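Local coordinates for homoserine O-acetyltransferase (Bacillus anthracis str. 'Ames Ancestor', PDB 3I1I), which probably transfers an acetyl group from acetyl-CoA to the hydroxyl of L-homoserine, a step toward methionine, as an enzyme of the alpha/beta hydrolase fold, at residues N93-Q98 / M122-F127; I25-G30 / I105-K110; G209-E214 / D276-M281. One frame throughout, in Å; residues are numbered along the deposited sequence.

Contact 1 of 3, residues N93-Q98 / M122-F127; sequences NLCNVQ and MDFPVF
L94 and C95 occupy the two central positions of a type II beta turn running from N93 to N96, and they face the irregular chain around F124 and F127 with the closest CA atoms, those of L94 and F127, 7.7 Å apart. L94 lies over the F127 ring: its CB stands 4.1 Å from the ring centroid and only 14° off the normal, a CH-pi contact offset toward the rim. L94 CD1 reaches past the ring to F127 CB at 3.7 Å, the two side chains lying alongside with opposite headings, while CD2 comes to the edge of the F124 ring. With CG of F127 between its backbone N and carbonyl carbon (chi1 85°), the ring is brought against the turn, where F127 CZ is 3.5 Å from L94 O.

C95 SG sits between the two phenylalanines. It is 3.5 Å from F124 CE2 and 3.6 Å from F127 CE2, approaching both rings obliquely, a sulfur-aromatic contact with each. Y282 of helix 277-289 also packs on C95, and V132 of helix 129-142 on F127.

All four touching residues are buried, and the groups that meet are mainly aliphatic carbons, a sulfur and two rings, so the cohesion between these segments comes from dispersion and sulfur-aromatic contacts rather than from directional polar bonds.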
loop_
_atom_site.group_PDB
_atom_site.type_symbol
_atom_site.label_atom_id
_atom_site.label_comp_id
_atom_site.label_asym_id
_atom_site.label_seq_id
_atom_site.Cartn_x
_atom_site.Cartn_y
_atom_site.Cartn_z
ATOM N N ASN A 93 -16.292 19.643 -1.388
ATOM C CA ASN A 93 -16.889 18.359 -1.088
ATOM C C ASN A 93 -16.935 18.085 0.416
ATOM O O ASN A 93 -16.079 18.574 1.184
ATOM C CB ASN A 93 -16.099 17.263 -1.791
ATOM C CG ASN A 93 -16.143 17.379 -3.272
ATOM O OD1 ASN A 93 -17.020 18.036 -3.832
ATOM N ND2 ASN A 93 -15.205 16.716 -3.946
ATOM N N LEU A 94 -17.934 17.320 0.846
ATOM C CA LEU A 94 -17.915 16.731 2.208
ATOM C C LEU A 94 -16.551 16.019 2.541
ATOM O O LEU A 94 -15.889 15.469 1.645
ATOM C CB LEU A 94 -19.027 15.679 2.346
ATOM C CG LEU A 94 -20.495 16.045 2.592
ATOM C CD1 LEU A 94 -21.337 14.769 2.393
ATOM C CD2 LEU A 94 -20.666 16.632 4.015
ATOM N N CYS A 95 -16.172 16.040 3.813
ATOM C CA CYS A 95 -14.910 15.487 4.275
ATOM C C CYS A 95 -13.687 15.962 3.471
ATOM O O CYS A 95 -12.732 15.186 3.264
ATOM C CB CYS A 95 -14.963 13.974 4.238
ATOM S SG CYS A 95 -16.315 13.312 5.207
ATOM N N ASN A 96 -13.703 17.232 3.047
ATOM C CA ASN A 96 -12.606 17.762 2.271
ATOM C C ASN A 96 -11.329 17.474 3.040
ATOM O O ASN A 96 -11.285 17.692 4.253
ATOM C CB ASN A 96 -12.764 19.260 2.030
ATOM C CG ASN A 96 -11.750 19.786 1.040
ATOM O OD1 ASN A 96 -10.592 20.008 1.389
ATOM N ND2 ASN A 96 -12.181 20.010 -0.204
ATOM N N VAL A 97 -10.310 16.973 2.359
ATOM C CA VAL A 97 -9.103 16.526 3.058
ATOM C C VAL A 97 -8.240 17.686 3.537
ATOM O O VAL A 97 -7.558 17.577 4.566
ATOM C CB VAL A 97 -8.252 15.538 2.212
ATOM C CG1 VAL A 97 -9.120 14.393 1.754
ATOM C CG2 VAL A 97 -7.582 16.248 1.031
ATOM N N GLN A 98 -8.273 18.793 2.806
ATOM C CA GLN A 98 -7.477 19.978 3.143
ATOM C C GLN A 98 -8.164 20.761 4.213
ATOM O O GLN A 98 -8.406 21.965 4.042
ATOM C CB GLN A 98 -7.342 20.893 1.946
ATOM C CG GLN A 98 -6.561 20.320 0.836
ATOM C CD GLN A 98 -6.254 21.381 -0.186
ATOM O OE1 GLN A 98 -5.763 22.473 0.165
ATOM N NE2 GLN A 98 -6.541 21.084 -1.468
HETATM N N MSE A 122 -14.614 9.075 13.941
HETATM C CA MSE A 122 -15.197 7.915 13.246
HETATM C C MSE A 122 -16.700 7.742 13.459
HETATM O O MSE A 122 -17.325 6.860 12.829
HETATM C CB MSE A 122 -14.457 6.621 13.595
HETATM C CG MSE A 122 -12.984 6.643 13.222
HETATM SE SE MSE A 122 -12.616 7.241 11.370
HETATM C CE MSE A 122 -13.670 5.900 10.429
ATOM N N ASP A 123 -17.307 8.589 14.289
ATOM C CA ASP A 123 -18.760 8.673 14.303
ATOM C C ASP A 123 -19.313 9.457 13.097
ATOM O O ASP A 123 -20.529 9.506 12.902
ATOM C CB ASP A 123 -19.276 9.268 15.621
ATOM C CG ASP A 123 -20.813 9.256 15.713
ATOM O OD1 ASP A 123 -21.413 8.185 15.494
ATOM O OD2 ASP A 123 -21.418 10.329 15.953
ATOM N N PHE A 124 -18.454 10.056 12.266
ATOM C CA PHE A 124 -18.986 10.718 11.074
ATOM C C PHE A 124 -19.648 9.715 10.132
ATOM O O PHE A 124 -19.181 8.596 9.988
ATOM C CB PHE A 124 -17.924 11.519 10.328
ATOM C CG PHE A 124 -18.507 12.514 9.372
ATOM C CD1 PHE A 124 -18.964 13.739 9.836
ATOM C CD2 PHE A 124 -18.653 12.204 8.034
ATOM C CE1 PHE A 124 -19.531 14.660 8.982
ATOM C CE2 PHE A 124 -19.218 13.117 7.161
ATOM C CZ PHE A 124 -19.672 14.349 7.634
ATOM N N PRO A 125 -20.760 10.103 9.496
ATOM C CA PRO A 125 -21.402 9.115 8.640
ATOM C C PRO A 125 -20.664 8.905 7.335
ATOM O O PRO A 125 -20.026 9.813 6.831
ATOM C CB PRO A 125 -22.770 9.726 8.340
ATOM C CG PRO A 125 -22.590 11.181 8.528
ATOM C CD PRO A 125 -21.550 11.340 9.605
ATOM N N VAL A 126 -20.785 7.704 6.799
ATOM C CA VAL A 126 -20.307 7.411 5.481
ATOM C C VAL A 126 -21.068 8.261 4.488
ATOM O O VAL A 126 -22.343 8.337 4.554
ATOM C CB VAL A 126 -20.509 5.934 5.153
ATOM C CG1 VAL A 126 -20.176 5.673 3.686
ATOM C CG2 VAL A 126 -19.660 5.062 6.138
ATOM N N PHE A 127 -20.306 8.898 3.590
ATOM C CA PHE A 127 -20.876 9.638 2.490
ATOM C C PHE A 127 -20.467 9.073 1.137
ATOM O O PHE A 127 -19.407 8.462 1.004
ATOM C CB PHE A 127 -20.486 11.128 2.582
ATOM C CG PHE A 127 -19.144 11.470 1.959
ATOM C CD1 PHE A 127 -19.083 11.986 0.685
ATOM C CD2 PHE A 127 -17.960 11.294 2.671
ATOM C CE1 PHE A 127 -17.878 12.325 0.111
ATOM C CE2 PHE A 127 -16.734 11.612 2.114
ATOM C CZ PHE A 127 -16.683 12.127 0.825
#

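Contact 2 of 3, residues I25-G30 / I105-K110; sequences IPVQMG and ITTGPK. With ACT (acetate ion), chain D.
I105, T107 and Q28 bury the most surface here, and between them they fix how the loop 105-110 lies against strand 25-30. Q28 sends its side chain across I105 at about a right angle: Q28 CD rests 3.5 Å from I105 CG2, the methyl that lies anti to the backbone N. From there the amide reaches the loop backbone, Q28 NE2 donating to T106 O at 2.9 Å. The N-H points almost straight at the oxygen (174°), which lies in the plane of the Q28 amide, yet NE2 stands 35° above the carbonyl plane of T106 and so misses its lone pairs. Q28 OE1 has a weak partner in K11 NZ.

Residues 105-107 run antiparallel to 25-30, their end-to-end directions 161° apart, and G30 N donates to I105 O at 2.8 Å. Strand 24-34 belongs to the mixed central sheet of the alpha/beta hydrolase fold, between strands 10-18 and 87-91; the loop follows 87-91, and D92 just beyond that strand bonds both G30 and I105. Two residues nearer the start of the strand, at Q28, a side chain replaces the backbone acceptor.

That side chain is T107. T107 OG1 accepts from Q28 N at 2.8 Å, nearly linearly, and packs on V27 CA at 3.3 Å. The other branch, T107 CG2, is turned toward the start of the strand, where it meets P26 O and, more loosely, I25 CD1 at 4.2 Å. A water accepts a bond from T107 N, a weak one, and donates to Q28 O, 3.0 Å away. An acetate ion, probably from the crystallisation liquor, lies beside T107 and Q28 CG, its OXT nearest to T107 OG1, a long approach.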
loop_
_atom_site.group_PDB
_atom_site.type_symbol
_atom_site.label_atom_id
_atom_site.label_comp_id
_atom_site.label_asym_id
_atom_site.label_seq_id
_atom_site.Cartn_x
_atom_site.Cartn_y
_atom_site.Cartn_z
ATOM N N ILE A 25 -27.591 15.161 9.958
ATOM C CA ILE A 25 -26.780 16.082 10.735
ATOM C C ILE A 25 -26.783 17.434 10.016
ATOM O O ILE A 25 -27.135 17.503 8.843
ATOM C CB ILE A 25 -25.306 15.551 10.926
ATOM C CG1 ILE A 25 -24.627 15.289 9.567
ATOM C CG2 ILE A 25 -25.283 14.290 11.761
ATOM C CD1 ILE A 25 -23.091 15.303 9.591
ATOM N N PRO A 26 -26.462 18.519 10.730
ATOM C CA PRO A 26 -26.167 19.786 10.050
ATOM C C PRO A 26 -24.882 19.704 9.200
ATOM O O PRO A 26 -23.884 19.100 9.615
ATOM C CB PRO A 26 -25.964 20.800 11.211
ATOM C CG PRO A 26 -26.524 20.156 12.429
ATOM C CD PRO A 26 -26.506 18.663 12.202
ATOM N N VAL A 27 -24.908 20.366 8.052
ATOM C CA VAL A 27 -23.759 20.422 7.158
ATOM C C VAL A 27 -23.553 21.847 6.639
ATOM O O VAL A 27 -24.497 22.629 6.577
ATOM C CB VAL A 27 -23.974 19.484 5.936
ATOM C CG1 VAL A 27 -24.167 18.010 6.390
ATOM C CG2 VAL A 27 -25.143 19.938 5.162
ATOM N N GLN A 28 -22.320 22.159 6.265
ATOM C CA GLN A 28 -21.978 23.395 5.565
ATOM C C GLN A 28 -21.096 23.027 4.376
ATOM O O GLN A 28 -20.510 21.959 4.337
ATOM C CB GLN A 28 -21.212 24.344 6.468
ATOM C CG GLN A 28 -19.999 23.669 7.129
ATOM C CD GLN A 28 -19.133 24.598 7.971
ATOM O OE1 GLN A 28 -19.551 25.687 8.344
ATOM N NE2 GLN A 28 -17.892 24.163 8.241
HETATM N N MSE A 29 -20.975 23.959 3.443
HETATM C CA MSE A 29 -20.320 23.729 2.192
HETATM C C MSE A 29 -19.803 25.045 1.637
HETATM O O MSE A 29 -20.576 25.938 1.329
HETATM C CB MSE A 29 -21.317 23.110 1.222
HETATM C CG MSE A 29 -20.692 22.581 -0.065
HETATM SE SE MSE A 29 -22.087 21.962 -1.288
HETATM C CE MSE A 29 -21.422 20.247 -1.695
ATOM N N GLY A 30 -18.498 25.166 1.470
ATOM C CA GLY A 30 -17.967 26.373 0.860
ATOM C C GLY A 30 -18.236 26.370 -0.618
ATOM O O GLY A 30 -18.417 25.330 -1.189
ATOM N N ILE A 105 -14.397 25.203 3.442
ATOM C CA ILE A 105 -15.532 25.085 4.361
ATOM C C ILE A 105 -16.261 23.769 4.083
ATOM O O ILE A 105 -16.853 23.588 3.020
ATOM C CB ILE A 105 -16.522 26.306 4.219
ATOM C CG1 ILE A 105 -15.785 27.625 4.536
ATOM C CG2 ILE A 105 -17.757 26.125 5.109
ATOM C CD1 ILE A 105 -16.363 28.870 3.823
ATOM N N THR A 106 -16.206 22.857 5.050
ATOM C CA THR A 106 -16.620 21.473 4.832
ATOM C C THR A 106 -17.277 20.938 6.092
ATOM O O THR A 106 -17.172 21.558 7.145
ATOM C CB THR A 106 -15.402 20.569 4.496
ATOM O OG1 THR A 106 -15.867 19.363 3.887
ATOM C CG2 THR A 106 -14.574 20.219 5.743
ATOM N N THR A 107 -17.952 19.805 5.962
ATOM C CA THR A 107 -18.360 19.024 7.121
ATOM C C THR A 107 -17.759 17.634 7.033
ATOM O O THR A 107 -17.835 16.997 6.003
ATOM C CB THR A 107 -19.892 18.919 7.229
ATOM O OG1 THR A 107 -20.434 20.239 7.177
ATOM C CG2 THR A 107 -20.301 18.238 8.542
ATOM N N GLY A 108 -17.144 17.195 8.125
ATOM C CA GLY A 108 -16.386 15.954 8.162
ATOM C C GLY A 108 -15.967 15.556 9.574
ATOM O O GLY A 108 -16.475 16.106 10.570
ATOM N N PRO A 109 -15.043 14.585 9.678
ATOM C CA PRO A 109 -14.652 14.053 10.958
ATOM C C PRO A 109 -13.989 15.059 11.886
ATOM O O PRO A 109 -13.991 14.841 13.098
ATOM C CB PRO A 109 -13.667 12.922 10.609
ATOM C CG PRO A 109 -13.770 12.707 9.164
ATOM C CD PRO A 109 -14.362 13.913 8.559
ATOM N N LYS A 110 -13.416 16.129 11.345
ATOM C CA LYS A 110 -12.912 17.194 12.199
ATOM C C LYS A 110 -13.984 18.124 12.723
ATOM O O LYS A 110 -13.706 18.909 13.646
ATOM C CB LYS A 110 -11.859 18.043 11.490
ATOM C CG LYS A 110 -10.438 17.488 11.524
ATOM C CD LYS A 110 -9.891 17.297 12.974
ATOM C CE LYS A 110 -8.829 16.157 13.065
ATOM N NZ LYS A 110 -8.758 15.409 14.399
HETATM C C ACT D . -21.023 21.883 10.897
HETATM O O ACT D . -21.207 21.105 11.876
HETATM O OXT ACT D . -19.948 21.698 10.263
HETATM C CH3 ACT D . -22.011 22.958 10.504
HETATM O O HOH W 1 -18.829 20.003 2.709
#

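Contact 3 of 3, residues G209-E214 / D276-M281; sequences GKYGEE and DANSWM
Y211 points its ring at the first turn of helix 277-289, with its hydroxyl set among D276, A277 and N278. At CB the side chain turns into the position between backbone N and carbonyl carbon (chi1 49°), which directs CG and the ring toward the helix start. Along the ring, Y211 CE1 passes 3.6 Å from D276 OD1, and Y211 CE2 lies 3.2 Å from N278 OD1; both oxygens are at the ring edge, near its plane. Y211 CZ then packs obliquely on A277 CB at 4.2 Å.

At the tip, OH takes part in two bonds. Y211 OH donates to D276 OD1 at 2.6 Å, meeting that oxygen from 39° above the carboxylate plane, and accepts from N278 N at 3.0 Å along a nearly straight line (169°). Its orientation is thus fixed by one donor and one acceptor. N278 adds a second link: N278 ND2 donates to G209 O at 2.9 Å, in the carbonyl plane and on a lone pair, while its OD1 is held by W206 NE1.

Meanwhile D276 OD2 accepts from S279 N at 3.0 Å and from S279 OG, and Q215 NE2 joins the tyrosine at OD1. This is an N-cap: D276 precedes the helix and caps the amide of S279, while the tyrosine hydroxyl takes up the amide of N278, so an aspartate and a phenol together satisfy first-turn N-H groups.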
loop_
_atom_site.group_PDB
_atom_site.type_symbol
_atom_site.label_atom_id
_atom_site.label_comp_id
_atom_site.label_asym_id
_atom_site.label_seq_id
_atom_site.Cartn_x
_atom_site.Cartn_y
_atom_site.Cartn_z
ATOM N N GLY A 209 -8.726 6.857 15.472
ATOM C CA GLY A 209 -9.353 8.037 14.902
ATOM C C GLY A 209 -9.311 9.242 15.823
ATOM O O GLY A 209 -9.619 10.344 15.387
ATOM N N LYS A 210 -8.893 9.059 17.070
ATOM C CA LYS A 210 -8.871 10.171 18.027
ATOM C C LYS A 210 -7.480 10.779 18.235
ATOM O O LYS A 210 -7.084 11.060 19.346
ATOM C CB LYS A 210 -9.461 9.733 19.374
ATOM C CG LYS A 210 -10.697 8.839 19.239
ATOM C CD LYS A 210 -11.873 9.377 20.029
ATOM C CE LYS A 210 -12.906 8.268 20.331
ATOM N NZ LYS A 210 -14.127 8.783 21.065
ATOM N N TYR A 211 -6.762 11.024 17.156
ATOM C CA TYR A 211 -5.379 11.514 17.245
ATOM C C TYR A 211 -5.315 13.026 17.472
ATOM O O TYR A 211 -4.225 13.592 17.628
ATOM C CB TYR A 211 -4.610 11.160 15.972
ATOM C CG TYR A 211 -5.391 11.541 14.731
ATOM C CD1 TYR A 211 -5.393 12.845 14.265
ATOM C CD2 TYR A 211 -6.179 10.601 14.063
ATOM C CE1 TYR A 211 -6.157 13.205 13.150
ATOM C CE2 TYR A 211 -6.935 10.947 12.968
ATOM C CZ TYR A 211 -6.924 12.250 12.512
ATOM O OH TYR A 211 -7.646 12.600 11.413
ATOM N N GLY A 212 -6.466 13.688 17.408
ATOM C CA GLY A 212 -6.528 15.141 17.583
ATOM C C GLY A 212 -5.704 15.938 16.581
ATOM O O GLY A 212 -5.996 15.956 15.379
ATOM N N GLU A 213 -4.666 16.605 17.077
ATOM C CA GLU A 213 -3.850 17.483 16.237
ATOM C C GLU A 213 -2.605 16.784 15.719
ATOM O O GLU A 213 -1.934 17.300 14.830
ATOM C CB GLU A 213 -3.454 18.756 17.011
ATOM C CG GLU A 213 -4.648 19.693 17.392
ATOM C CD GLU A 213 -5.667 19.858 16.258
ATOM O OE1 GLU A 213 -5.247 20.262 15.136
ATOM O OE2 GLU A 213 -6.882 19.580 16.487
ATOM N N GLU A 214 -2.307 15.609 16.255
ATOM C CA GLU A 214 -1.153 14.834 15.798
ATOM C C GLU A 214 -1.508 13.744 14.784
ATOM O O GLU A 214 -1.812 12.601 15.142
ATOM C CB GLU A 214 -0.415 14.256 16.989
ATOM C CG GLU A 214 0.588 15.251 17.531
ATOM C CD GLU A 214 0.983 14.953 18.948
ATOM O OE1 GLU A 214 2.198 14.762 19.171
ATOM O OE2 GLU A 214 0.076 14.901 19.824
ATOM N N ASP A 276 -5.937 16.017 6.535
ATOM C CA ASP A 276 -6.450 15.262 7.686
ATOM C C ASP A 276 -6.693 13.781 7.366
ATOM O O ASP A 276 -7.394 13.439 6.424
ATOM C CB ASP A 276 -7.751 15.870 8.181
ATOM C CG ASP A 276 -8.340 15.099 9.357
ATOM O OD1 ASP A 276 -7.641 14.984 10.406
ATOM O OD2 ASP A 276 -9.477 14.604 9.209
ATOM N N ALA A 277 -6.168 12.909 8.209
ATOM C CA ALA A 277 -6.160 11.461 7.950
ATOM C C ALA A 277 -7.568 10.876 7.900
ATOM O O ALA A 277 -7.901 10.179 6.939
ATOM C CB ALA A 277 -5.289 10.709 8.997
ATOM N N ASN A 278 -8.377 11.130 8.928
ATOM C CA ASN A 278 -9.755 10.627 8.953
ATOM C C ASN A 278 -10.533 11.096 7.709
ATOM O O ASN A 278 -11.293 10.312 7.107
ATOM C CB ASN A 278 -10.488 11.067 10.225
ATOM C CG ASN A 278 -9.960 10.374 11.490
ATOM O OD1 ASN A 278 -9.296 9.340 11.431
ATOM N ND2 ASN A 278 -10.288 10.925 12.632
ATOM N N SER A 279 -10.308 12.355 7.324
ATOM C CA SER A 279 -10.941 12.920 6.174
ATOM C C SER A 279 -10.532 12.129 4.917
ATOM O O SER A 279 -11.364 11.802 4.044
ATOM C CB SER A 279 -10.566 14.395 6.021
ATOM O OG SER A 279 -11.235 15.182 6.990
ATOM N N TRP A 280 -9.242 11.838 4.842
ATOM C CA TRP A 280 -8.709 11.062 3.745
ATOM C C TRP A 280 -9.403 9.706 3.684
ATOM O O TRP A 280 -9.800 9.295 2.624
ATOM C CB TRP A 280 -7.191 10.876 3.906
ATOM C CG TRP A 280 -6.573 10.263 2.700
ATOM C CD1 TRP A 280 -6.638 8.944 2.301
ATOM C CD2 TRP A 280 -5.836 10.951 1.713
ATOM N NE1 TRP A 280 -5.968 8.783 1.114
ATOM C CE2 TRP A 280 -5.462 10.000 0.731
ATOM C CE3 TRP A 280 -5.435 12.281 1.564
ATOM C CZ2 TRP A 280 -4.716 10.341 -0.388
ATOM C CZ3 TRP A 280 -4.701 12.634 0.434
ATOM C CH2 TRP A 280 -4.333 11.658 -0.520
HETATM N N MSE A 281 -9.565 9.038 4.820
HETATM C CA MSE A 281 -10.238 7.741 4.833
HETATM C C MSE A 281 -11.673 7.842 4.277
HETATM O O MSE A 281 -12.059 7.005 3.451
HETATM C CB MSE A 281 -10.355 7.126 6.241
HETATM C CG MSE A 281 -9.080 6.770 6.965
HETATM SE SE MSE A 281 -9.571 5.881 8.694
HETATM C CE MSE A 281 -11.295 5.279 8.286
#

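All three contacts are buried, but their centres lie about 14, 17 and 20 Å from the centre of the chain for contacts 1, 2 and 3. Contacts 1 and 2 share the long connection between strand 87-91 and helix 129-142: contact 1 folds it on itself with aromatic and sulfur packing, whereas contact 2 lays it along the central sheet through hydrogen bonds. They join directly, C95 N lying 2.9 Å from T107 O, a probable hydrogen bond. Contact 3 joins the loop between helices 186-202 and 217-228 to the start of helix 277-289, where polar capping prevails. V97 O, 3.0 Å from D276 N, probably ties it to contact 1, and K110 NZ, 3.0 Å from G212 O, to contact 2.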